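Thiamine phosphate pyrophosphorylase (Pyrococcus furiosus, PDB 1XI3) probably condenses a thiazole phosphate with a pyrimidine pyrophosphate to form thiamine phosphate, a magnesium-dependent step of thiamine biosynthesis. Local coordinates at residues I43-K48 with A71-D76; A113-L118 with L132-V137; G169-D174 with I187-A192; P98-K103 with E125-D130. All coordinates share one frame; numbering follows the deposited sequence.

In the fold
All four contacts belong to one closed barrel of eight parallel strands wrapped by helices. Contact 1 pairs strands 42-45 and 72-76, contact 2 pairs strands 110-115 and 131-135, and contact 3 joins the loop after strand 165-168 to strand 186-189 and helix 191-194; their centres lie about 14 to 17 Å apart. Contacts 2 and 3 touch through Val137 and Gly169. Contact 4, between helices 99-105 and 118-127, meets contact 2 where Ala113 packs on Ala129 and Ile99; its centre is about 15 Å from that of contact 2 and 26 Å from that of contact 3. Along the chain contact 1 comes first, 4 and 2 interleave, and 3 is last. Contacts 1 to 3 hold predicted substrate-binding residues; contact 4 is structural packing.

Contact 1: residues I43-K48 with A71-D76; sequences IQMRIK and ALFFVD
The Phe73 ring fits into the hollow between Ile43 and Met45: CE1 is 3.8 Å from Met45 CB and CD1 is 4.3 Å from Ile43 CG2. With CG anti to the backbone N (chi1 -176°), the ring is carried toward strand 42-45. Helix 52-68 packs on Phe73 and Ile43; farther along the same face Met45 CE meets Val75 CG2. Gln44 and Phe74 share the reverse face, with Gln44 CG 4.1 Å from Phe74 CB. The extended Gln44 chain carries OE1 to 3.4 Å from Asp76 CB, its amide plane turned only 10° from the carboxylate, while NE2 bonds to the hydroxyl of Tyr18. Cut back to alanine, this residue is likely to leave the Tyr18 hydroxyl without its amide partner and open a gap beside Asp76 CB. Arg46 runs alongside Asp76, pointing the same way; the salt bridge from NE to OD1 is long at 3.7 Å. The backbones pair in parallel register, Phe74 N to Ile43 O at 2.8 Å and Asp76 N to Met45 O at 3.0 Å. Two adjacent parallel strands joined through helix 52-68 form a beta-alpha-beta unit of the TIM barrel, and their C-terminal ends carry residues predicted to bind the pyrimidine pyrophosphate.

Contact 2: residues A113-L118 with L132-V137; sequences ASVYSL and LGAGSV
Ala113 and Val115 exchange backbone hydrogen bonds with Gly133 and Gly135 in a parallel ladder. Gly133 N donates to Ala113 O at 2.8 Å; Gly133 O in turn accepts from Val115 N at 3.0 Å. The third rung, Gly135 N to Val115 O, is longer at 3.2 Å. Beyond it, Tyr116 CA makes a C-H...O contact with Gly135 O at 3.3 Å, and the Tyr116 ring atom CD1 packs 3.2 Å from the same oxygen. Tyr116 CG stands anti to the carbonyl carbon (chi1 -58°), which brings the ring alongside the cis peptide between Gly135 and Ser136. A glycine in place of Tyr116 is likely to leave this carbonyl without its aromatic neighbour and open a gap beside the cis peptide. Outside the ladder, Tyr116 N bonds to Glu120 OE2. The serine hydroxyls pair with Gln91 NE2 (Ser114), Phe138 O (Ser136) and the backbone N of Glu120 (Ser117), the last an N-cap of helix 118-127. Apolar groups fill the helix-facing side, where Val115 CG2 is 4.1 Å from Ala134 CB and Leu132 crosses Val115 at about a right angle. This is a beta-alpha-beta unit of the TIM barrel, with Ser114 at the predicted pyrimidine site.

Contact 3: residues G169-D174 with I187-A192; sequences GGINKD and IAVISA. With SO4 (sulfate ion), chain C.
Ile171 packs against Ile187 and Val189 next to a sulfate site built like the phosphate-binding motif of TIM barrels, in which the loop after the seventh strand and the short helix after the eighth offer backbone N-H groups to the anion. The tight part is made by apolar side chains, two of whose methyls rest on backbone carbonyls. Ile171 CG2 lies 4.2 Å from Ile187 CD1, and its other branch ends with CD1 3.7 Å from Ala188 O; with CG1 anti to the carbonyl carbon and CG2 anti to the backbone N, the two branches both reach the Ile187-Ala188 part of the strand. Ala192 CB comes to 3.4 Å from Ile171 O, and helix 176-180 packs on both Ile171 and Ile187.

Toward the anion the segments separate, and two waters and the sulfate take over from direct contact. One water donates to Ala188 O and accepts from Gly169 N and Ile171 N; the other donates to Ile171 O and accepts from Ala192 N. Both also donate to sulfate O3. Gly170 N from one segment and Ile190 N and Ser191 N from the other grip the ion, Gly170 N reaching O4 at 3.1 Å with a nearly straight bond of 171°. Gly170, Ile190 and Ser191 are predicted to bind the thiazole phosphate, so the sulfate, probably from the crystallisation liquor, is consistent with a phosphate position. At the exposed edge, Asn172 makes an Asx turn: its OD1 accepts from Asp174 N at 3.0 Å.

Contact 4: residues P98-K103 with E125-D130; sequences PIEVAK and EKKGAD
The backbones of Glu100 and Lys127 approach to 6.3 Å between CA atoms, where the first turn of helix 99-105 faces the end of helix 118-127, which stops at Gly128 in a Schellman motif with positive phi (104°). Ile99 fills the space between them. Its CG2, anti to the backbone N, rests 3.8 Å from Lys127 O and 4.2 Å from Lys127 CB, while CD1 reaches inward to 4.4 Å from Ala129 CB. Lys103 comes alongside the helix end, its CD 3.9 Å from Lys127 O. A side chain at Gly128 would run into this methylene and into the preceding carbonyl, so the turn is shaped for glycine. Near the surface Glu100 and Lys127 lie side by side, pointing the same way. Glu100 OE1 is 4.5 Å from Lys127 NZ, beyond a salt bridge, and no partner for OE1 is found in the model. The very short approach of Lys127 CE to OE1, together with unusual lysine torsions, leaves that detail doubtful. Pro98, the N-cap residue, and Val101 of helix 99-105 pack on Arg53 and Tyr56 of the second subunit. Neighbouring helices that pack together over strand 110-115, as here, make up the outer layer of a TIM barrel.

Contact 1: residues I43-K48 with A71-D76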
loop_
_atom_site.group_PDB
_atom_site.type_symbol
_atom_site.label_atom_id
_atom_site.label_comp_id
_atom_site.label_asym_id
_atom_site.label_seq_id
_atom_site.Cartn_x
_atom_site.Cartn_y
_atom_site.Cartn_z
ATOM N N ILE A 43 -19.174 2.802 -3.488
ATOM C CA ILE A 43 -18.141 3.692 -3.943
ATOM C C ILE A 43 -16.807 2.976 -3.811
ATOM O O ILE A 43 -16.547 2.313 -2.816
ATOM C CB ILE A 43 -18.075 4.959 -3.060
ATOM C CG1 ILE A 43 -19.381 5.775 -3.154
ATOM C CG2 ILE A 43 -16.898 5.853 -3.397
ATOM C CD1 ILE A 43 -19.676 6.329 -4.484
ATOM N N GLN A 44 -15.980 3.113 -4.831
ATOM C CA GLN A 44 -14.610 2.615 -4.781
ATOM C C GLN A 44 -13.659 3.789 -4.967
ATOM O O GLN A 44 -13.714 4.517 -5.986
ATOM C CB GLN A 44 -14.344 1.548 -5.850
ATOM C CG GLN A 44 -12.944 1.007 -5.812
ATOM C CD GLN A 44 -12.620 0.225 -7.062
ATOM O OE1 GLN A 44 -11.799 0.652 -7.879
ATOM N NE2 GLN A 44 -13.293 -0.887 -7.248
ATOM N N MET A 45 -12.773 3.958 -3.994
ATOM C CA MET A 45 -11.689 4.889 -4.065
ATOM C C MET A 45 -10.530 4.277 -4.830
ATOM O O MET A 45 -9.940 3.304 -4.387
ATOM C CB MET A 45 -11.212 5.290 -2.669
ATOM C CG MET A 45 -10.164 6.360 -2.674
ATOM S SD MET A 45 -9.670 6.990 -1.032
ATOM C CE MET A 45 -8.630 5.671 -0.466
ATOM N N ARG A 46 -10.189 4.879 -5.967
ATOM C CA ARG A 46 -9.141 4.324 -6.837
ATOM C C ARG A 46 -8.170 5.468 -7.131
ATOM O O ARG A 46 -8.455 6.338 -7.969
ATOM C CB ARG A 46 -9.754 3.757 -8.120
ATOM C CG ARG A 46 -8.747 3.164 -9.077
ATOM C CD ARG A 46 -9.389 2.567 -10.284
ATOM N NE ARG A 46 -8.335 2.110 -11.175
ATOM C CZ ARG A 46 -7.718 2.869 -12.081
ATOM N NH1 ARG A 46 -8.049 4.152 -12.237
ATOM N NH2 ARG A 46 -6.753 2.334 -12.848
ATOM N N ILE A 47 -7.052 5.482 -6.406
ATOM C CA ILE A 47 -6.040 6.546 -6.513
ATOM C C ILE A 47 -4.683 5.941 -6.929
ATOM O O ILE A 47 -4.181 5.055 -6.261
ATOM C CB ILE A 47 -5.866 7.247 -5.202
ATOM C CG1 ILE A 47 -7.195 7.875 -4.743
ATOM C CG2 ILE A 47 -4.823 8.306 -5.313
ATOM C CD1 ILE A 47 -7.144 8.421 -3.379
ATOM N N LYS A 48 -4.139 6.427 -8.030
ATOM C CA LYS A 48 -2.766 6.078 -8.482
ATOM C C LYS A 48 -1.799 7.189 -8.076
ATOM O O LYS A 48 -2.125 8.363 -8.189
ATOM C CB LYS A 48 -2.767 5.964 -9.999
ATOM N N ALA A 71 -23.999 3.492 2.049
ATOM C CA ALA A 71 -23.352 2.893 0.875
ATOM C C ALA A 71 -22.118 2.130 1.304
ATOM O O ALA A 71 -21.457 2.449 2.283
ATOM C CB ALA A 71 -23.010 3.926 -0.147
ATOM N N LEU A 72 -21.835 1.078 0.536
ATOM C CA LEU A 72 -20.601 0.336 0.689
ATOM C C LEU A 72 -19.403 1.164 0.165
ATOM O O LEU A 72 -19.523 1.963 -0.776
ATOM C CB LEU A 72 -20.688 -0.975 -0.064
ATOM C CG LEU A 72 -21.632 -2.043 0.533
ATOM C CD1 LEU A 72 -21.601 -3.348 -0.254
ATOM C CD2 LEU A 72 -21.332 -2.257 2.025
ATOM N N PHE A 73 -18.250 0.924 0.805
ATOM C CA PHE A 73 -16.994 1.607 0.482
ATOM C C PHE A 73 -15.856 0.617 0.275
ATOM O O PHE A 73 -15.513 -0.173 1.176
ATOM C CB PHE A 73 -16.613 2.580 1.585
ATOM C CG PHE A 73 -15.403 3.388 1.295
ATOM C CD1 PHE A 73 -15.201 3.944 0.031
ATOM C CD2 PHE A 73 -14.447 3.602 2.266
ATOM C CE1 PHE A 73 -14.021 4.668 -0.242
ATOM C CE2 PHE A 73 -13.263 4.397 1.966
ATOM C CZ PHE A 73 -13.113 4.912 0.719
ATOM N N PHE A 74 -15.272 0.671 -0.936
ATOM C CA PHE A 74 -14.161 -0.179 -1.313
ATOM C C PHE A 74 -12.985 0.660 -1.669
ATOM O O PHE A 74 -13.136 1.776 -2.157
ATOM C CB PHE A 74 -14.550 -0.991 -2.580
ATOM C CG PHE A 74 -15.664 -1.931 -2.314
ATOM C CD1 PHE A 74 -15.421 -3.144 -1.677
ATOM C CD2 PHE A 74 -16.984 -1.552 -2.572
ATOM C CE1 PHE A 74 -16.501 -3.993 -1.366
ATOM C CE2 PHE A 74 -18.036 -2.407 -2.282
ATOM C CZ PHE A 74 -17.788 -3.600 -1.662
ATOM N N VAL A 75 -11.796 0.100 -1.446
ATOM C CA VAL A 75 -10.553 0.689 -1.928
ATOM C C VAL A 75 -9.949 -0.218 -3.009
ATOM O O VAL A 75 -9.850 -1.422 -2.810
ATOM C CB VAL A 75 -9.537 0.895 -0.773
ATOM C CG1 VAL A 75 -8.243 1.498 -1.297
ATOM C CG2 VAL A 75 -10.154 1.797 0.289
ATOM N N ASP A 76 -9.524 0.383 -4.129
ATOM C CA ASP A 76 -8.829 -0.379 -5.181
ATOM C C ASP A 76 -7.410 -0.712 -4.705
ATOM O O ASP A 76 -6.711 0.195 -4.228
ATOM C CB ASP A 76 -8.739 0.405 -6.467
ATOM C CG ASP A 76 -8.205 -0.440 -7.602
ATOM O OD1 ASP A 76 -7.287 0.035 -8.270
ATOM O OD2 ASP A 76 -8.685 -1.568 -7.768
HETATM O O HOH W 1 -6.411 3.014 -4.674
#

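Contact 2: residues A113-L118 with L132-V137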
loop_
_atom_site.group_PDB
_atom_site.type_symbol
_atom_site.label_atom_id
_atom_site.label_comp_id
_atom_site.label_asym_id
_atom_site.label_seq_id
_atom_site.Cartn_x
_atom_site.Cartn_y
_atom_site.Cartn_z
ATOM N N ALA A 113 -12.837 -9.134 -6.923
ATOM C CA ALA A 113 -11.800 -9.527 -7.867
ATOM C C ALA A 113 -12.063 -8.970 -9.260
ATOM O O ALA A 113 -13.149 -9.198 -9.825
ATOM C CB ALA A 113 -11.715 -11.047 -7.903
ATOM N N SER A 114 -11.062 -8.301 -9.846
ATOM C CA SER A 114 -11.137 -7.775 -11.203
ATOM C C SER A 114 -10.740 -8.908 -12.142
ATOM O O SER A 114 -9.625 -9.439 -12.024
ATOM C CB SER A 114 -10.208 -6.582 -11.413
ATOM O OG SER A 114 -10.596 -5.446 -10.644
ATOM N N VAL A 115 -11.650 -9.301 -13.011
ATOM C CA VAL A 115 -11.453 -10.501 -13.864
ATOM C C VAL A 115 -11.758 -10.137 -15.304
ATOM O O VAL A 115 -12.673 -9.372 -15.586
ATOM C CB VAL A 115 -12.286 -11.686 -13.408
ATOM C CG1 VAL A 115 -11.913 -12.069 -11.955
ATOM C CG2 VAL A 115 -13.775 -11.424 -13.564
ATOM N N TYR A 116 -10.991 -10.724 -16.226
ATOM C CA TYR A 116 -11.033 -10.339 -17.642
ATOM C C TYR A 116 -11.208 -11.559 -18.580
ATOM O O TYR A 116 -10.971 -11.464 -19.840
ATOM C CB TYR A 116 -9.755 -9.606 -17.995
ATOM C CG TYR A 116 -9.487 -8.352 -17.160
ATOM C CD1 TYR A 116 -9.906 -7.098 -17.607
ATOM C CD2 TYR A 116 -8.843 -8.436 -15.927
ATOM C CE1 TYR A 116 -9.686 -5.969 -16.867
ATOM C CE2 TYR A 116 -8.608 -7.287 -15.167
ATOM C CZ TYR A 116 -9.046 -6.062 -15.650
ATOM O OH TYR A 116 -8.837 -4.885 -14.937
ATOM N N SER A 117 -11.669 -12.660 -17.987
ATOM C CA SER A 117 -11.912 -13.941 -18.701
ATOM C C SER A 117 -12.691 -14.859 -17.831
ATOM O O SER A 117 -12.681 -14.728 -16.588
ATOM C CB SER A 117 -10.575 -14.609 -19.075
ATOM O OG SER A 117 -9.891 -15.115 -17.938
ATOM N N LEU A 118 -13.311 -15.861 -18.445
ATOM C CA LEU A 118 -13.965 -16.919 -17.708
ATOM C C LEU A 118 -13.030 -17.650 -16.729
ATOM O O LEU A 118 -13.395 -17.881 -15.572
ATOM C CB LEU A 118 -14.589 -17.922 -18.700
ATOM C CG LEU A 118 -15.326 -19.086 -18.097
ATOM C CD1 LEU A 118 -16.456 -18.617 -17.167
ATOM C CD2 LEU A 118 -15.864 -19.977 -19.222
ATOM N N LEU A 132 -17.254 -10.287 -8.142
ATOM C CA LEU A 132 -16.398 -10.093 -9.304
ATOM C C LEU A 132 -16.705 -8.771 -9.940
ATOM O O LEU A 132 -17.872 -8.381 -10.088
ATOM C CB LEU A 132 -16.639 -11.173 -10.384
ATOM C CG LEU A 132 -16.455 -12.606 -9.930
ATOM C CD1 LEU A 132 -16.651 -13.539 -11.131
ATOM C CD2 LEU A 132 -15.096 -12.809 -9.334
ATOM N N GLY A 133 -15.639 -8.088 -10.363
ATOM C CA GLY A 133 -15.725 -6.999 -11.327
ATOM C C GLY A 133 -15.328 -7.580 -12.687
ATOM O O GLY A 133 -14.158 -7.724 -12.949
ATOM N N ALA A 134 -16.322 -7.873 -13.520
ATOM C CA ALA A 134 -16.080 -8.557 -14.831
ATOM C C ALA A 134 -16.085 -7.546 -15.939
ATOM O O ALA A 134 -17.065 -6.827 -16.145
ATOM C CB ALA A 134 -17.128 -9.627 -15.076
ATOM N N GLY A 135 -14.957 -7.423 -16.659
ATOM C CA GLY A 135 -14.870 -6.489 -17.749
ATOM C C GLY A 135 -13.615 -6.734 -18.587
ATOM O O GLY A 135 -12.958 -7.725 -18.395
ATOM N N SER A 136 -13.266 -5.818 -19.470
ATOM C CA SER A 136 -14.031 -4.644 -19.807
ATOM C C SER A 136 -15.151 -5.048 -20.757
ATOM O O SER A 136 -14.920 -5.748 -21.739
ATOM C CB SER A 136 -13.135 -3.616 -20.480
ATOM O OG SER A 136 -13.805 -2.381 -20.589
ATOM N N VAL A 137 -16.381 -4.647 -20.457
ATOM C CA VAL A 137 -17.487 -5.036 -21.358
ATOM C C VAL A 137 -17.248 -4.435 -22.776
ATOM O O VAL A 137 -17.346 -5.146 -23.815
ATOM C CB VAL A 137 -18.844 -4.600 -20.823
ATOM C CG1 VAL A 137 -19.965 -5.072 -21.736
ATOM C CG2 VAL A 137 -19.063 -5.162 -19.432
#

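Contact 3: residues G169-D174 with I187-A192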
loop_
_atom_site.group_PDB
_atom_site.type_symbol
_atom_site.label_atom_id
_atom_site.label_comp_id
_atom_site.label_asym_id
_atom_site.label_seq_id
_atom_site.Cartn_x
_atom_site.Cartn_y
_atom_site.Cartn_z
ATOM N N GLY A 169 -16.641 -1.415 -17.479
ATOM C CA GLY A 169 -15.839 -1.036 -18.621
ATOM C C GLY A 169 -16.654 -0.503 -19.773
ATOM O O GLY A 169 -17.363 -1.264 -20.447
ATOM N N GLY A 170 -16.578 0.796 -19.987
ATOM C CA GLY A 170 -17.273 1.424 -21.101
ATOM C C GLY A 170 -18.778 1.533 -20.959
ATOM O O GLY A 170 -19.500 1.726 -21.966
ATOM N N ILE A 171 -19.265 1.442 -19.717
ATOM C CA ILE A 171 -20.697 1.427 -19.455
ATOM C C ILE A 171 -21.244 2.835 -19.306
ATOM O O ILE A 171 -20.668 3.676 -18.632
ATOM C CB ILE A 171 -21.067 0.576 -18.215
ATOM C CG1 ILE A 171 -20.530 -0.857 -18.368
ATOM C CG2 ILE A 171 -22.571 0.552 -18.009
ATOM C CD1 ILE A 171 -20.597 -1.713 -17.082
ATOM N N ASN A 172 -22.385 3.072 -19.938
ATOM C CA ASN A 172 -23.057 4.336 -19.817
ATOM C C ASN A 172 -24.555 4.185 -20.020
ATOM O O ASN A 172 -25.035 3.094 -20.157
ATOM C CB ASN A 172 -22.444 5.356 -20.790
ATOM C CG ASN A 172 -22.527 4.907 -22.230
ATOM O OD1 ASN A 172 -23.585 4.476 -22.704
ATOM N ND2 ASN A 172 -21.405 4.972 -22.927
ATOM N N LYS A 173 -25.290 5.298 -19.986
ATOM C CA LYS A 173 -26.760 5.237 -20.011
ATOM C C LYS A 173 -27.317 4.642 -21.297
ATOM O O LYS A 173 -28.420 4.117 -21.302
ATOM C CB LYS A 173 -27.381 6.627 -19.779
ATOM C CG LYS A 173 -27.037 7.649 -20.841
ATOM C CD LYS A 173 -27.856 8.928 -20.673
ATOM C CE LYS A 173 -26.989 10.114 -20.367
ATOM N NZ LYS A 173 -27.816 11.314 -20.052
ATOM N N ASP A 174 -26.530 4.706 -22.365
ATOM C CA ASP A 174 -26.937 4.169 -23.660
ATOM C C ASP A 174 -26.789 2.655 -23.789
ATOM O O ASP A 174 -27.480 2.057 -24.588
ATOM C CB ASP A 174 -26.153 4.859 -24.779
ATOM C CG ASP A 174 -26.444 6.378 -24.869
ATOM O OD1 ASP A 174 -27.566 6.810 -24.518
ATOM O OD2 ASP A 174 -25.546 7.137 -25.281
ATOM N N ILE A 187 -23.775 -2.567 -12.112
ATOM C CA ILE A 187 -22.849 -1.948 -13.052
ATOM C C ILE A 187 -21.910 -1.001 -12.331
ATOM O O ILE A 187 -22.301 -0.294 -11.414
ATOM C CB ILE A 187 -23.566 -1.238 -14.200
ATOM C CG1 ILE A 187 -24.546 -0.169 -13.658
ATOM C CG2 ILE A 187 -24.302 -2.260 -15.029
ATOM C CD1 ILE A 187 -25.102 0.780 -14.718
ATOM N N ALA A 188 -20.637 -1.041 -12.754
ATOM C CA ALA A 188 -19.615 -0.165 -12.270
ATOM C C ALA A 188 -19.292 0.855 -13.348
ATOM O O ALA A 188 -19.080 0.493 -14.504
ATOM C CB ALA A 188 -18.365 -0.943 -11.873
ATOM N N VAL A 189 -19.254 2.116 -12.944
ATOM C CA VAL A 189 -18.991 3.211 -13.844
ATOM C C VAL A 189 -17.906 4.138 -13.310
ATOM O O VAL A 189 -17.803 4.366 -12.097
ATOM C CB VAL A 189 -20.276 4.006 -14.155
ATOM C CG1 VAL A 189 -21.257 3.133 -14.943
ATOM C CG2 VAL A 189 -20.922 4.525 -12.892
ATOM N N ILE A 190 -17.133 4.699 -14.240
ATOM C CA ILE A 190 -16.179 5.762 -13.934
ATOM C C ILE A 190 -16.560 6.971 -14.795
ATOM O O ILE A 190 -17.164 7.921 -14.301
ATOM C CB ILE A 190 -14.710 5.319 -14.176
ATOM C CG1 ILE A 190 -14.468 3.939 -13.530
ATOM C CG2 ILE A 190 -13.763 6.399 -13.643
ATOM C CD1 ILE A 190 -12.982 3.526 -13.435
ATOM N N SER A 191 -16.253 6.896 -16.083
ATOM C CA SER A 191 -16.389 8.058 -16.976
ATOM C C SER A 191 -17.820 8.570 -17.096
ATOM O O SER A 191 -18.034 9.775 -17.177
ATOM C CB SER A 191 -15.810 7.738 -18.372
ATOM O OG SER A 191 -16.589 6.767 -19.031
ATOM N N ALA A 192 -18.779 7.651 -17.153
ATOM C CA ALA A 192 -20.196 8.027 -17.258
ATOM C C ALA A 192 -20.656 8.992 -16.160
ATOM O O ALA A 192 -21.563 9.831 -16.381
ATOM C CB ALA A 192 -21.054 6.795 -17.271
HETATM S S SO4 C . -15.387 3.519 -17.841
HETATM O O1 SO4 C . -16.065 3.807 -19.119
HETATM O O2 SO4 C . -14.705 4.774 -17.554
HETATM O O3 SO4 C . -16.372 3.215 -16.800
HETATM O O4 SO4 C . -14.628 2.326 -18.068
HETATM O O HOH W 2 -17.912 1.037 -16.895
HETATM O O HOH W 3 -18.559 4.710 -17.244
#

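Contact 4: residues P98-K103 with E125-D130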
loop_
_atom_site.group_PDB
_atom_site.type_symbol
_atom_site.label_atom_id
_atom_site.label_comp_id
_atom_site.label_asym_id
_atom_site.label_seq_id
_atom_site.Cartn_x
_atom_site.Cartn_y
_atom_site.Cartn_z
ATOM N N PRO A 98 -2.344 -11.181 -3.917
ATOM C CA PRO A 98 -3.181 -12.372 -4.182
ATOM C C PRO A 98 -4.348 -12.463 -3.204
ATOM O O PRO A 98 -4.210 -12.097 -2.039
ATOM C CB PRO A 98 -2.215 -13.529 -3.958
ATOM C CG PRO A 98 -0.877 -12.939 -4.254
ATOM C CD PRO A 98 -0.928 -11.527 -3.731
ATOM N N ILE A 99 -5.476 -12.936 -3.710
ATOM C CA ILE A 99 -6.685 -13.008 -2.946
ATOM C C ILE A 99 -6.468 -13.724 -1.641
ATOM O O ILE A 99 -6.877 -13.245 -0.582
ATOM C CB ILE A 99 -7.834 -13.645 -3.747
ATOM C CG1 ILE A 99 -8.197 -12.755 -4.925
ATOM C CG2 ILE A 99 -9.064 -13.870 -2.833
ATOM C CD1 ILE A 99 -9.113 -13.413 -5.906
ATOM N N GLU A 100 -5.799 -14.868 -1.691
ATOM C CA GLU A 100 -5.660 -15.671 -0.479
ATOM C C GLU A 100 -4.829 -14.950 0.595
ATOM O O GLU A 100 -5.059 -15.099 1.778
ATOM C CB GLU A 100 -5.070 -17.053 -0.820
ATOM C CG GLU A 100 -3.604 -17.044 -1.262
ATOM C CD GLU A 100 -3.375 -16.803 -2.756
ATOM O OE1 GLU A 100 -4.307 -16.358 -3.524
ATOM O OE2 GLU A 100 -2.209 -17.065 -3.157
ATOM N N VAL A 101 -3.870 -14.150 0.150
ATOM C CA VAL A 101 -3.000 -13.430 1.045
ATOM C C VAL A 101 -3.760 -12.271 1.655
ATOM O O VAL A 101 -3.640 -11.985 2.850
ATOM C CB VAL A 101 -1.724 -12.927 0.261
ATOM C CG1 VAL A 101 -0.845 -12.057 1.152
ATOM C CG2 VAL A 101 -0.955 -14.111 -0.266
ATOM N N ALA A 102 -4.504 -11.559 0.821
ATOM C CA ALA A 102 -5.361 -10.466 1.328
ATOM C C ALA A 102 -6.331 -10.957 2.406
ATOM O O ALA A 102 -6.526 -10.288 3.430
ATOM C CB ALA A 102 -6.135 -9.864 0.191
ATOM N N LYS A 103 -6.934 -12.115 2.167
ATOM C CA LYS A 103 -7.885 -12.696 3.120
ATOM C C LYS A 103 -7.201 -13.044 4.431
ATOM O O LYS A 103 -7.792 -12.925 5.505
ATOM C CB LYS A 103 -8.545 -13.943 2.524
ATOM C CG LYS A 103 -9.514 -13.641 1.379
ATOM C CD LYS A 103 -10.411 -14.825 0.976
ATOM C CE LYS A 103 -11.506 -15.150 2.014
ATOM N NZ LYS A 103 -12.147 -13.936 2.713
ATOM N N GLU A 125 -13.344 -16.859 -7.909
ATOM C CA GLU A 125 -14.362 -17.452 -7.072
ATOM C C GLU A 125 -13.775 -18.583 -6.239
ATOM O O GLU A 125 -14.018 -18.668 -5.033
ATOM C CB GLU A 125 -15.534 -17.923 -7.923
ATOM C CG GLU A 125 -16.670 -18.577 -7.131
ATOM C CD GLU A 125 -17.810 -19.073 -8.033
ATOM O OE1 GLU A 125 -17.536 -19.693 -9.080
ATOM O OE2 GLU A 125 -18.978 -18.825 -7.710
ATOM N N LYS A 126 -12.968 -19.444 -6.872
ATOM C CA LYS A 126 -12.382 -20.586 -6.157
ATOM C C LYS A 126 -11.533 -20.116 -4.966
ATOM O O LYS A 126 -11.581 -20.720 -3.893
ATOM C CB LYS A 126 -11.548 -21.469 -7.102
ATOM C CG LYS A 126 -11.079 -22.795 -6.476
ATOM C CD LYS A 126 -10.133 -23.554 -7.421
ATOM C CE LYS A 126 -9.190 -24.556 -6.704
ATOM N NZ LYS A 126 -9.834 -25.876 -6.363
ATOM N N LYS A 127 -10.784 -19.028 -5.162
ATOM C CA LYS A 127 -9.895 -18.471 -4.146
ATOM C C LYS A 127 -10.647 -17.762 -3.011
ATOM O O LYS A 127 -10.044 -17.395 -1.988
ATOM C CB LYS A 127 -8.895 -17.534 -4.794
ATOM C CG LYS A 127 -7.951 -18.209 -5.752
ATOM C CD LYS A 127 -6.547 -18.418 -5.189
ATOM C CE LYS A 127 -5.484 -17.658 -6.002
ATOM N NZ LYS A 127 -5.584 -17.928 -7.495
ATOM N N GLY A 128 -11.944 -17.540 -3.215
ATOM C CA GLY A 128 -12.836 -16.974 -2.195
ATOM C C GLY A 128 -13.226 -15.510 -2.355
ATOM O O GLY A 128 -13.620 -14.866 -1.372
ATOM N N ALA A 129 -13.138 -14.963 -3.572
ATOM C CA ALA A 129 -13.643 -13.631 -3.839
ATOM C C ALA A 129 -15.101 -13.572 -3.423
ATOM O O ALA A 129 -15.849 -14.547 -3.597
ATOM C CB ALA A 129 -13.510 -13.283 -5.293
ATOM N N ASP A 130 -15.508 -12.422 -2.882
ATOM C CA ASP A 130 -16.912 -12.202 -2.545
ATOM C C ASP A 130 -17.755 -11.704 -3.702
ATOM O O ASP A 130 -18.947 -11.994 -3.767
ATOM C CB ASP A 130 -16.991 -11.217 -1.366
ATOM C CG ASP A 130 -16.366 -11.791 -0.125
ATOM O OD1 ASP A 130 -15.345 -11.283 0.358
ATOM O OD2 ASP A 130 -16.904 -12.811 0.369
#